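Local coordinates for MdbA protein (PDB 5C00) that acts as a thiol-disulfide oxidoreductase required for viability, pilus assembly, toxin production and virulence in Corynebacterium diphtheriae, at residues Gly76-Asn81 and Glu200-Gln205; Asp94-Lys99 and Lys128-Lys133; Ala104-Gln109 and Gly159-Asp164; Lys175-Lys178 and Ser182-Ser185. One frame throughout, in Å; residues are numbered along the deposited sequence. Where two conformers were deposited one is given.

Contact 1 (Gly76-Asn81 and Glu200-Gln205)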
loop_
_atom_site.group_PDB
_atom_site.type_symbol
_atom_site.label_atom_id
_atom_site.label_comp_id
_atom_site.label_asym_id
_atom_site.label_seq_id
_atom_site.Cartn_x
_atom_site.Cartn_y
_atom_site.Cartn_z
ATOM N N GLY A 76 -13.596 -3.192 12.916
ATOM C CA GLY A 76 -14.735 -3.181 12.000
ATOM C C GLY A 76 -15.351 -1.801 11.763
ATOM O O GLY A 76 -16.406 -1.696 11.119
ATOM N N ASP A 77 -14.661 -0.739 12.208
ATOM C CA ASP A 77 -15.170 0.639 12.127
ATOM C C ASP A 77 -14.890 1.348 10.810
ATOM O O ASP A 77 -15.605 2.308 10.444
ATOM C CB ASP A 77 -14.575 1.507 13.253
ATOM C CG ASP A 77 -15.069 1.088 14.654
ATOM O OD1 ASP A 77 -16.249 0.695 14.763
ATOM O OD2 ASP A 77 -14.266 1.136 15.620
ATOM N N ILE A 78 -13.802 0.966 10.138
ATOM C CA ILE A 78 -13.498 1.477 8.817
ATOM C C ILE A 78 -13.114 0.370 7.863
ATOM O O ILE A 78 -12.628 -0.672 8.297
ATOM C CB ILE A 78 -12.362 2.505 8.867
ATOM C CG1 ILE A 78 -11.049 1.927 9.367
ATOM C CG2 ILE A 78 -12.781 3.632 9.775
ATOM C CD1 ILE A 78 -9.920 2.922 9.289
ATOM N N VAL A 79 -13.389 0.601 6.591
ATOM C CA VAL A 79 -12.887 -0.217 5.501
ATOM C C VAL A 79 -11.972 0.665 4.674
ATOM O O VAL A 79 -12.388 1.722 4.252
ATOM C CB VAL A 79 -14.048 -0.765 4.679
ATOM C CG1 VAL A 79 -13.549 -1.468 3.426
ATOM C CG2 VAL A 79 -14.815 -1.745 5.558
ATOM N N VAL A 80 -10.706 0.277 4.521
ATOM C CA VAL A 80 -9.731 1.145 3.860
ATOM C C VAL A 80 -9.394 0.726 2.440
ATOM O O VAL A 80 -8.877 -0.378 2.178
ATOM C CB VAL A 80 -8.417 1.297 4.676
ATOM C CG1 VAL A 80 -7.495 2.261 3.944
ATOM C CG2 VAL A 80 -8.724 1.857 6.055
ATOM N N ASN A 81 -9.735 1.595 1.512
ATOM C CA ASN A 81 -9.322 1.395 0.160
ATOM C C ASN A 81 -7.990 2.085 -0.084
ATOM O O ASN A 81 -7.952 3.295 -0.264
ATOM C CB ASN A 81 -10.369 1.933 -0.804
ATOM C CG ASN A 81 -11.715 1.302 -0.572
ATOM O OD1 ASN A 81 -11.987 0.229 -1.064
ATOM N ND2 ASN A 81 -12.545 1.955 0.212
ATOM N N GLU A 200 -3.295 14.229 10.468
ATOM C CA GLU A 200 -2.694 13.305 11.436
ATOM C C GLU A 200 -3.724 12.598 12.286
ATOM O O GLU A 200 -3.427 11.547 12.883
ATOM C CB GLU A 200 -1.740 14.018 12.374
ATOM C CG GLU A 200 -0.474 14.476 11.693
ATOM C CD GLU A 200 0.533 15.062 12.670
ATOM O OE1 GLU A 200 0.613 14.586 13.832
ATOM O OE2 GLU A 200 1.271 15.982 12.269
ATOM N N THR A 201 -4.920 13.165 12.359
ATOM C CA THR A 201 -5.968 12.599 13.183
ATOM C C THR A 201 -7.110 12.049 12.359
ATOM O O THR A 201 -8.221 11.926 12.858
ATOM C CB THR A 201 -6.504 13.647 14.199
ATOM O OG1 THR A 201 -7.308 14.642 13.546
ATOM C CG2 THR A 201 -5.373 14.331 14.886
ATOM N N TRP A 202 -6.844 11.696 11.099
ATOM C CA TRP A 202 -7.915 11.254 10.232
ATOM C C TRP A 202 -8.637 10.027 10.769
ATOM O O TRP A 202 -9.825 9.897 10.546
ATOM C CB TRP A 202 -7.416 11.036 8.794
ATOM C CG TRP A 202 -6.569 9.825 8.533
ATOM C CD1 TRP A 202 -5.229 9.763 8.419
ATOM C CD2 TRP A 202 -7.061 8.502 8.274
ATOM N NE1 TRP A 202 -4.833 8.463 8.112
ATOM C CE2 TRP A 202 -5.951 7.687 7.995
ATOM C CE3 TRP A 202 -8.338 7.948 8.213
ATOM C CZ2 TRP A 202 -6.067 6.337 7.694
ATOM C CZ3 TRP A 202 -8.459 6.584 7.907
ATOM C CH2 TRP A 202 -7.326 5.800 7.655
ATOM N N VAL A 203 -7.917 9.131 11.449
ATOM C CA VAL A 203 -8.533 7.900 11.925
ATOM C C VAL A 203 -9.560 8.255 13.035
ATOM O O VAL A 203 -10.704 7.743 13.020
ATOM C CB VAL A 203 -7.484 6.899 12.440
ATOM C CG1 VAL A 203 -8.179 5.634 12.961
ATOM C CG2 VAL A 203 -6.474 6.535 11.328
ATOM N N GLU A 204 -9.178 9.176 13.922
ATOM C CA GLU A 204 -10.137 9.676 14.955
ATOM C C GLU A 204 -11.346 10.274 14.282
ATOM O O GLU A 204 -12.473 10.060 14.689
ATOM C CB GLU A 204 -9.553 10.773 15.835
ATOM C CG GLU A 204 -8.421 10.386 16.743
ATOM C CD GLU A 204 -7.758 11.600 17.392
ATOM O OE1 GLU A 204 -6.506 11.602 17.450
ATOM O OE2 GLU A 204 -8.463 12.554 17.817
ATOM N N GLN A 205 -11.096 11.047 13.246
ATOM C CA GLN A 205 -12.156 11.711 12.508
ATOM C C GLN A 205 -13.072 10.702 11.870
ATOM O O GLN A 205 -14.273 10.880 11.877
ATOM C CB GLN A 205 -11.588 12.595 11.431
ATOM C CG GLN A 205 -10.826 13.807 11.945
ATOM C CD GLN A 205 -10.517 14.813 10.852
ATOM O OE1 GLN A 205 -11.406 15.233 10.086
ATOM N NE2 GLN A 205 -9.254 15.232 10.782
#
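In the thioredoxin fold of this protein, I78 and V80 of strand 78-85 meet W202 of the C-terminal helix 202-207. The strand lies inside the central sheet, and the helix packs on one of its faces. I78 and V80 are two residues apart, so both turn toward the helix. The backbones stay well separated, with 8.7 Å between I78 CA and V203 CA. The W202 side chain spans much of that gap.

The W202 indole sits with CG between its backbone N and carbonyl carbon (chi1 74°). This carries the six-membered ring out from the helix to the strand. I78 reaches it with its CD1 end, which lies 4.2 Å from W202 CZ3. The two side chains cross at about a right angle. V80 approaches differently. V80 CG2 lies at the ring edge, near the indole plane, 4.5 Å from W202 CH2. These are loose, purely apolar contacts among buried groups.

Other parts of the fold complete the setting. I47 of strand 45-52 touches I78, V80 and W202, and M69 of helix 56-74 also packs on W202. The polar W202 NE1 has a weak hydrogen bond to T65 OG1. G76 ends helix 56-74 in a Schellman motif with positive phi (83°), and the chain then enters the strand.

One face of the W202 ring is taken by its own helix neighbour: V203 CG2 stands 3.5 Å above the indole plane of W202, over the ring centre.

Contact 2 (Asp94-Lys99 and Lys128-Lys133)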
loop_
_atom_site.group_PDB
_atom_site.type_symbol
_atom_site.label_atom_id
_atom_site.label_comp_id
_atom_site.label_asym_id
_atom_site.label_seq_id
_atom_site.Cartn_x
_atom_site.Cartn_y
_atom_site.Cartn_z
ATOM N N ASP A 94 7.780 2.799 -15.132
ATOM C CA ASP A 94 8.603 1.743 -14.522
ATOM C C ASP A 94 9.725 2.298 -13.622
ATOM O O ASP A 94 10.835 1.766 -13.613
ATOM C CB ASP A 94 9.155 0.813 -15.603
ATOM C CG ASP A 94 9.662 -0.504 -15.061
ATOM O OD1 ASP A 94 9.398 -0.898 -13.928
ATOM O OD2 ASP A 94 10.313 -1.213 -15.807
ATOM N N GLY A 95 9.407 3.320 -12.841
ATOM C CA GLY A 95 10.342 3.768 -11.826
ATOM C C GLY A 95 10.080 3.169 -10.483
ATOM O O GLY A 95 9.423 2.169 -10.334
ATOM N N ASN A 96 10.646 3.794 -9.466
ATOM C CA ASN A 96 10.595 3.223 -8.157
ATOM C C ASN A 96 9.148 3.086 -7.693
ATOM O O ASN A 96 8.825 2.130 -7.077
ATOM C CB ASN A 96 11.327 4.127 -7.181
ATOM C CG ASN A 96 11.419 3.526 -5.812
ATOM O OD1 ASN A 96 12.220 2.614 -5.588
ATOM N ND2 ASN A 96 10.584 3.977 -4.896
ATOM N N SER A 97 8.287 4.077 -7.959
ATOM C CA SER A 97 6.902 4.021 -7.471
ATOM C C SER A 97 6.171 2.825 -8.096
ATOM O O SER A 97 5.384 2.120 -7.438
ATOM C CB SER A 97 6.160 5.346 -7.815
ATOM O OG SER A 97 6.778 6.488 -7.170
ATOM N N THR A 98 6.441 2.579 -9.363
ATOM C CA THR A 98 5.837 1.411 -10.034
ATOM C C THR A 98 6.421 0.102 -9.556
ATOM O O THR A 98 5.684 -0.854 -9.326
ATOM C CB THR A 98 5.919 1.504 -11.562
ATOM O OG1 THR A 98 5.275 2.705 -11.985
ATOM C CG2 THR A 98 5.205 0.256 -12.214
ATOM N N LYS A 99 7.739 0.023 -9.453
ATOM C CA LYS A 99 8.375 -1.214 -8.969
ATOM C C LYS A 99 7.897 -1.622 -7.564
ATOM O O LYS A 99 7.510 -2.784 -7.315
ATOM C CB LYS A 99 9.889 -1.090 -9.027
ATOM C CG LYS A 99 10.449 -1.188 -10.421
ATOM C CD LYS A 99 11.968 -1.009 -10.411
ATOM C CE LYS A 99 12.552 -1.359 -11.782
ATOM N NZ LYS A 99 12.224 -0.341 -12.806
ATOM N N LYS A 128 13.769 5.926 1.603
ATOM C CA LYS A 128 14.977 6.679 1.233
ATOM C C LYS A 128 16.182 5.851 0.866
ATOM O O LYS A 128 16.997 6.300 0.082
ATOM C CB LYS A 128 15.302 7.734 2.299
ATOM C CG LYS A 128 14.550 9.045 2.083
ATOM C CD LYS A 128 13.124 8.895 1.502
ATOM C CE LYS A 128 12.772 9.954 0.453
ATOM N NZ LYS A 128 11.910 9.445 -0.677
ATOM N N ASN A 129 16.299 4.633 1.395
ATOM C CA ASN A 129 17.377 3.681 1.061
ATOM C C ASN A 129 17.111 2.791 -0.152
ATOM O O ASN A 129 18.020 2.252 -0.767
ATOM C CB ASN A 129 17.648 2.805 2.297
ATOM C CG ASN A 129 18.097 3.626 3.462
ATOM O OD1 ASN A 129 19.024 4.411 3.317
ATOM N ND2 ASN A 129 17.374 3.546 4.592
ATOM N N ILE A 130 15.859 2.650 -0.493
ATOM C CA ILE A 130 15.412 1.817 -1.566
ATOM C C ILE A 130 15.449 2.611 -2.861
ATOM O O ILE A 130 15.818 2.105 -3.912
ATOM C CB ILE A 130 13.956 1.409 -1.296
ATOM C CG1 ILE A 130 13.905 0.349 -0.225
ATOM C CG2 ILE A 130 13.225 0.900 -2.565
ATOM C CD1 ILE A 130 12.502 0.097 0.281
ATOM N N TYR A 131 15.026 3.859 -2.761
ATOM C CA TYR A 131 14.697 4.694 -3.914
ATOM C C TYR A 131 15.895 4.790 -4.880
ATOM O O TYR A 131 16.946 5.320 -4.541
ATOM C CB TYR A 131 14.286 6.094 -3.432
ATOM C CG TYR A 131 13.802 6.955 -4.580
ATOM C CD1 TYR A 131 12.514 6.824 -5.061
ATOM C CD2 TYR A 131 14.668 7.851 -5.222
ATOM C CE1 TYR A 131 12.070 7.566 -6.153
ATOM C CE2 TYR A 131 14.238 8.604 -6.320
ATOM C CZ TYR A 131 12.930 8.432 -6.781
ATOM O OH TYR A 131 12.481 9.172 -7.845
ATOM N N GLY A 132 15.710 4.294 -6.087
ATOM C CA GLY A 132 16.776 4.338 -7.107
ATOM C C GLY A 132 17.878 3.301 -6.972
ATOM O O GLY A 132 18.839 3.307 -7.772
ATOM N N LYS A 133 17.847 2.511 -5.892
ATOM C CA LYS A 133 18.886 1.559 -5.619
ATOM C C LYS A 133 18.384 0.153 -5.825
ATOM O O LYS A 133 19.162 -0.701 -6.221
ATOM C CB LYS A 133 19.518 1.807 -4.221
ATOM C CG LYS A 133 19.943 3.276 -4.180
ATOM C CD LYS A 133 20.625 3.750 -2.939
ATOM C CE LYS A 133 20.744 5.268 -3.018
ATOM N NZ LYS A 133 19.387 5.921 -2.915
HETATM O O HOH W 1 14.056 1.679 -7.299
#
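N96, in the first turn of helix 96-109, faces Y131, the first residue past helix 127-130, with N96 CA and Y131 CA 6.1 Å apart. G95 is the N-cap residue of helix 96-109. Beyond Y131 the chain turns through G132, which has positive phi (78°).

N96 carries the contact. Its CG lies anti to the backbone N (chi1 -175°), which sends the amide across to the turn. The amide and the Y131 ring are inclined by 63°. N96 ND2 comes up at the edge of that ring, near its plane, 3.4 Å from Y131 CD1. N96 CB stands above the ring plane, outside the ring's outline, 3.7 Å from Y131 CE1. On the other branch, N96 OD1 lies 3.6 Å from I130 CG2.

Both amide ends have polar partners. A water donates to N96 OD1 at 2.7 Å and accepts a weak bond from G132 N at 3.3 Å, so it bridges the segments. N96 ND2 is bonded to S54 OG, just ahead of the likely thioredoxin-type CxxC helix start. Together these bonds should fix the rotation of the amide. Within the turn, K133 NZ bonds Y131 O at 3.0 Å, and K133 N bonds I130 O.

The helical segments joined here follow strand 78-85, consistent with the helical insertion of DsbA-family proteins. F139 of helix 136-145 packs on both N96 and I130. F165 of helix 162-180 touches T98, and D52 at the end of strand 45-52 is bonded to S97 OG.

Contact 3 (Ala104-Gln109 and Gly159-Asp164)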
loop_
_atom_site.group_PDB
_atom_site.type_symbol
_atom_site.label_atom_id
_atom_site.label_comp_id
_atom_site.label_asym_id
_atom_site.label_seq_id
_atom_site.Cartn_x
_atom_site.Cartn_y
_atom_site.Cartn_z
ATOM N N ALA A 104 4.167 -4.823 -4.186
ATOM C CA ALA A 104 3.210 -4.867 -3.104
ATOM C C ALA A 104 1.877 -5.402 -3.616
ATOM O O ALA A 104 1.244 -6.201 -2.910
ATOM C CB ALA A 104 3.048 -3.500 -2.459
ATOM N N LEU A 105 1.450 -4.964 -4.807
ATOM C CA LEU A 105 0.231 -5.529 -5.424
ATOM C C LEU A 105 0.281 -7.018 -5.623
ATOM O O LEU A 105 -0.713 -7.698 -5.318
ATOM C CB LEU A 105 -0.132 -4.851 -6.739
ATOM C CG LEU A 105 -1.441 -5.332 -7.420
ATOM C CD1 LEU A 105 -2.682 -5.064 -6.560
ATOM C CD2 LEU A 105 -1.540 -4.538 -8.715
ATOM N N ALA A 106 1.412 -7.540 -6.123
ATOM C CA ALA A 106 1.584 -8.991 -6.292
ATOM C C ALA A 106 1.350 -9.739 -4.976
ATOM O O ALA A 106 0.760 -10.809 -4.948
ATOM C CB ALA A 106 2.950 -9.313 -6.892
ATOM N N VAL A 107 1.861 -9.220 -3.864
ATOM C CA VAL A 107 1.594 -9.816 -2.572
ATOM C C VAL A 107 0.124 -9.747 -2.184
ATOM O O VAL A 107 -0.437 -10.734 -1.766
ATOM C CB VAL A 107 2.462 -9.131 -1.474
ATOM C CG1 VAL A 107 2.301 -9.895 -0.157
ATOM C CG2 VAL A 107 3.935 -9.096 -1.868
ATOM N N ALA A 108 -0.511 -8.599 -2.328
ATOM C CA ALA A 108 -1.928 -8.482 -2.013
ATOM C C ALA A 108 -2.826 -9.422 -2.847
ATOM O O ALA A 108 -3.755 -10.023 -2.326
ATOM C CB ALA A 108 -2.388 -7.079 -2.224
ATOM N N GLN A 109 -2.488 -9.553 -4.115
ATOM C CA GLN A 109 -3.207 -10.441 -5.034
ATOM C C GLN A 109 -3.207 -11.898 -4.550
ATOM O O GLN A 109 -4.138 -12.687 -4.841
ATOM C CB GLN A 109 -2.553 -10.315 -6.436
ATOM C CG GLN A 109 -2.910 -11.411 -7.434
ATOM C CD GLN A 109 -4.388 -11.385 -7.796
ATOM O OE1 GLN A 109 -5.085 -10.402 -7.514
ATOM N NE2 GLN A 109 -4.884 -12.473 -8.390
ATOM N N GLY A 159 7.930 -8.904 -13.000
ATOM C CA GLY A 159 7.044 -7.731 -13.131
ATOM C C GLY A 159 5.625 -8.074 -13.527
ATOM O O GLY A 159 4.936 -7.275 -14.212
ATOM N N GLY A 160 5.189 -9.258 -13.106
ATOM C CA GLY A 160 3.868 -9.765 -13.444
ATOM C C GLY A 160 2.665 -8.932 -13.043
ATOM O O GLY A 160 1.638 -8.996 -13.725
ATOM N N ALA A 161 2.751 -8.155 -11.959
ATOM C CA ALA A 161 1.640 -7.338 -11.586
ATOM C C ALA A 161 1.781 -5.883 -12.096
ATOM O O ALA A 161 0.969 -5.047 -11.746
ATOM C CB ALA A 161 1.420 -7.362 -10.065
ATOM N N LYS A 162 2.781 -5.578 -12.911
ATOM C CA LYS A 162 3.018 -4.180 -13.310
ATOM C C LYS A 162 1.943 -3.631 -14.204
ATOM O O LYS A 162 1.478 -2.514 -14.036
ATOM C CB LYS A 162 4.373 -4.012 -13.981
ATOM C CG LYS A 162 5.538 -4.153 -13.001
ATOM C CD LYS A 162 6.819 -3.626 -13.615
ATOM C CE LYS A 162 8.020 -3.856 -12.724
ATOM N NZ LYS A 162 9.272 -3.691 -13.483
ATOM N N GLU A 163 1.528 -4.430 -15.177
ATOM C CA GLU A 163 0.526 -3.946 -16.087
ATOM C C GLU A 163 -0.759 -3.577 -15.334
ATOM O O GLU A 163 -1.346 -2.534 -15.574
ATOM C CB GLU A 163 0.281 -4.982 -17.199
ATOM C CG GLU A 163 1.495 -5.231 -18.117
ATOM C CD GLU A 163 2.593 -6.139 -17.508
ATOM O OE1 GLU A 163 2.401 -6.771 -16.413
ATOM O OE2 GLU A 163 3.684 -6.223 -18.146
ATOM N N ASP A 164 -1.227 -4.441 -14.451
ATOM C CA ASP A 164 -2.405 -4.107 -13.662
ATOM C C ASP A 164 -2.167 -2.994 -12.653
ATOM O O ASP A 164 -3.013 -2.093 -12.463
ATOM C CB ASP A 164 -2.965 -5.322 -12.989
ATOM C CG ASP A 164 -3.881 -6.109 -13.906
ATOM O OD1 ASP A 164 -4.277 -5.587 -14.933
ATOM O OD2 ASP A 164 -4.194 -7.248 -13.582
#
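A106 and L105 of helix 96-109 pack against A161, the N-cap residue of helix 162-180. The apolar contacts come first. A161 CB points at the helix and lies 4.0 Å from A106 CB. A161 CB is also 3.9 Å from A106 N, so the methyl group rests on the backbone as well as on the side chain. The chains are close here, with A106 CA and A161 CA 5.5 Å apart. L105 flanks this pair. With chi1 at -177°, L105 swings CG to the far side of its own N, and the L105 CD2 branch reaches A161 CB at 4.3 Å.

L105 CD2 also meets backbone atoms. L105 CD2 lies 4.0 Å from A161 O and 4.3 Å from D164 C, so this methyl spans the first turn of helix 162-180. F165 and F168 of that helix continue the surface beside L105. I156 and the side chain of K155, in helix 150-158, touch A106.

Backbone hydrogen bonds stay within each segment. Q109 N bonds L105 O at 2.8 Å, and K162 N bonds G159 O at 3.0 Å. G159 closes helix 150-158 in a Schellman motif, and the chain turns sharply into the next helix. The charged K162 starts away from the contact, and its NZ forms salt bridges with D94 and D136.

Across the two segments the attraction is therefore van der Waals in kind. Two alanine methyls keep the meeting point small and let a helix and a tight interhelix turn come together, while the charge of K162 is paired elsewhere.

Contact 4 (Lys175-Lys178 and Ser182-Ser185)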
loop_
_atom_site.group_PDB
_atom_site.type_symbol
_atom_site.label_atom_id
_atom_site.label_comp_id
_atom_site.label_asym_id
_atom_site.label_seq_id
_atom_site.Cartn_x
_atom_site.Cartn_y
_atom_site.Cartn_z
ATOM N N LYS A 175 -9.617 9.215 -10.449
ATOM C CA LYS A 175 -10.531 9.351 -9.320
ATOM C C LYS A 175 -10.094 10.478 -8.412
ATOM O O LYS A 175 -10.923 11.270 -7.979
ATOM C CB LYS A 175 -10.713 8.042 -8.527
ATOM C CG LYS A 175 -11.741 8.100 -7.411
ATOM C CD LYS A 175 -11.835 6.740 -6.730
ATOM C CE LYS A 175 -12.744 6.737 -5.517
ATOM N NZ LYS A 175 -14.092 7.312 -5.800
ATOM N N LEU A 176 -8.798 10.600 -8.151
ATOM C CA LEU A 176 -8.324 11.654 -7.272
ATOM C C LEU A 176 -8.498 13.028 -7.926
ATOM O O LEU A 176 -8.840 13.993 -7.267
ATOM C CB LEU A 176 -6.866 11.419 -6.907
ATOM C CG LEU A 176 -6.237 12.398 -5.926
ATOM C CD1 LEU A 176 -7.042 12.392 -4.662
ATOM C CD2 LEU A 176 -4.806 12.024 -5.623
ATOM N N GLU A 177 -8.272 13.108 -9.233
ATOM C CA GLU A 177 -8.528 14.359 -9.946
ATOM C C GLU A 177 -9.971 14.775 -9.853
ATOM O O GLU A 177 -10.245 15.928 -9.624
ATOM C CB GLU A 177 -8.123 14.226 -11.405
ATOM C CG GLU A 177 -6.633 14.331 -11.534
ATOM C CD GLU A 177 -6.123 13.960 -12.902
ATOM O OE1 GLU A 177 -6.734 13.083 -13.551
ATOM O OE2 GLU A 177 -5.086 14.529 -13.281
ATOM N N LYS A 178 -10.875 13.816 -10.045
ATOM C CA LYS A 178 -12.309 14.049 -10.005
ATOM C C LYS A 178 -12.745 14.463 -8.596
ATOM O O LYS A 178 -13.459 15.461 -8.425
ATOM C CB LYS A 178 -13.019 12.776 -10.452
ATOM C CG LYS A 178 -14.543 12.761 -10.476
ATOM C CD LYS A 178 -14.993 11.304 -10.511
ATOM C CE LYS A 178 -16.195 11.053 -11.411
ATOM N NZ LYS A 178 -17.461 10.877 -10.645
ATOM N N SER A 182 -6.446 17.583 -8.060
ATOM C CA SER A 182 -5.101 17.422 -8.561
ATOM C C SER A 182 -4.478 16.209 -7.877
ATOM O O SER A 182 -5.024 15.718 -6.890
ATOM C CB SER A 182 -4.275 18.673 -8.309
ATOM O OG SER A 182 -4.084 18.915 -6.938
ATOM N N VAL A 183 -3.384 15.733 -8.447
ATOM C CA VAL A 183 -2.730 14.512 -8.005
ATOM C C VAL A 183 -1.574 14.862 -7.090
ATOM O O VAL A 183 -0.613 15.544 -7.458
ATOM C CB VAL A 183 -2.288 13.637 -9.203
ATOM C CG1 VAL A 183 -1.723 12.313 -8.704
ATOM C CG2 VAL A 183 -3.492 13.292 -10.080
ATOM N N SER A 184 -1.687 14.396 -5.847
ATOM C CA SER A 184 -0.645 14.533 -4.864
ATOM C C SER A 184 -0.901 13.419 -3.806
ATOM O O SER A 184 -1.899 12.717 -3.878
ATOM C CB SER A 184 -0.664 15.926 -4.271
ATOM O OG SER A 184 -1.911 16.226 -3.683
ATOM N N SER A 185 -0.010 13.268 -2.850
ATOM C CA SER A 185 -0.114 12.206 -1.866
ATOM C C SER A 185 0.670 12.620 -0.604
ATOM O O SER A 185 1.615 13.409 -0.720
ATOM C CB SER A 185 0.470 10.931 -2.437
ATOM O OG SER A 185 1.855 11.132 -2.685
#
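L176 and E177, near the end of helix 162-180, meet the S182-S184 part of the loop that leads to strand 187-190. L176 comes first. It extends its CB-CG bond away from the backbone N (chi1 -177°), which directs the branched end toward the loop backbone. L176 CD2 is 3.5 Å from S184 O, and L176 CG is 3.7 Å from S182 O. Between those carbonyls, L176 CD2 lies 4.0 Å from V183 CA. Y50, L85 and F189 of the sheet also touch L176, which joins the loop to the hydrophobic core.

E177 follows, nearer the surface. Its extended chain crosses V183, with E177 CG 3.6 Å from V183 CG2. E177 OE2 is 3.8 Å from V183 CG2, so V183 meets both the aliphatic part and the carboxylate.

The S184 side chain lies near the likely CxxC pair without touching it. The loop thus runs toward the probable active site, where thioredoxin-fold oxidoreductases usually carry a cis-proline.

The contact is mainly hydrocarbon laid against peptide groups. Dispersion therefore holds L176 and E177 to the loop, while R187, from strand 187-190, adds polar bonds to S182 O and S184 OG.

From the N terminus, the chain first enters contact 1 at strand 78-85, and its partner near the C terminus closes the longest loop. The other three contacts nest inside it. Contact 2 closes at 128-133, but contact 3 has already opened at 104-109 and closes only at 159-164, so these two cross. They share helix 96-109 and touch directly: D94 OD1 and K162 NZ form a 2.8 Å salt bridge. Contact 4 follows in series as a short local closure on helix 162-180, which contact 3 also uses. Contacts 2 and 3 tie the helical part together, contact 1 joins sheet to C-terminal helix, and contact 4 leads back to the sheet.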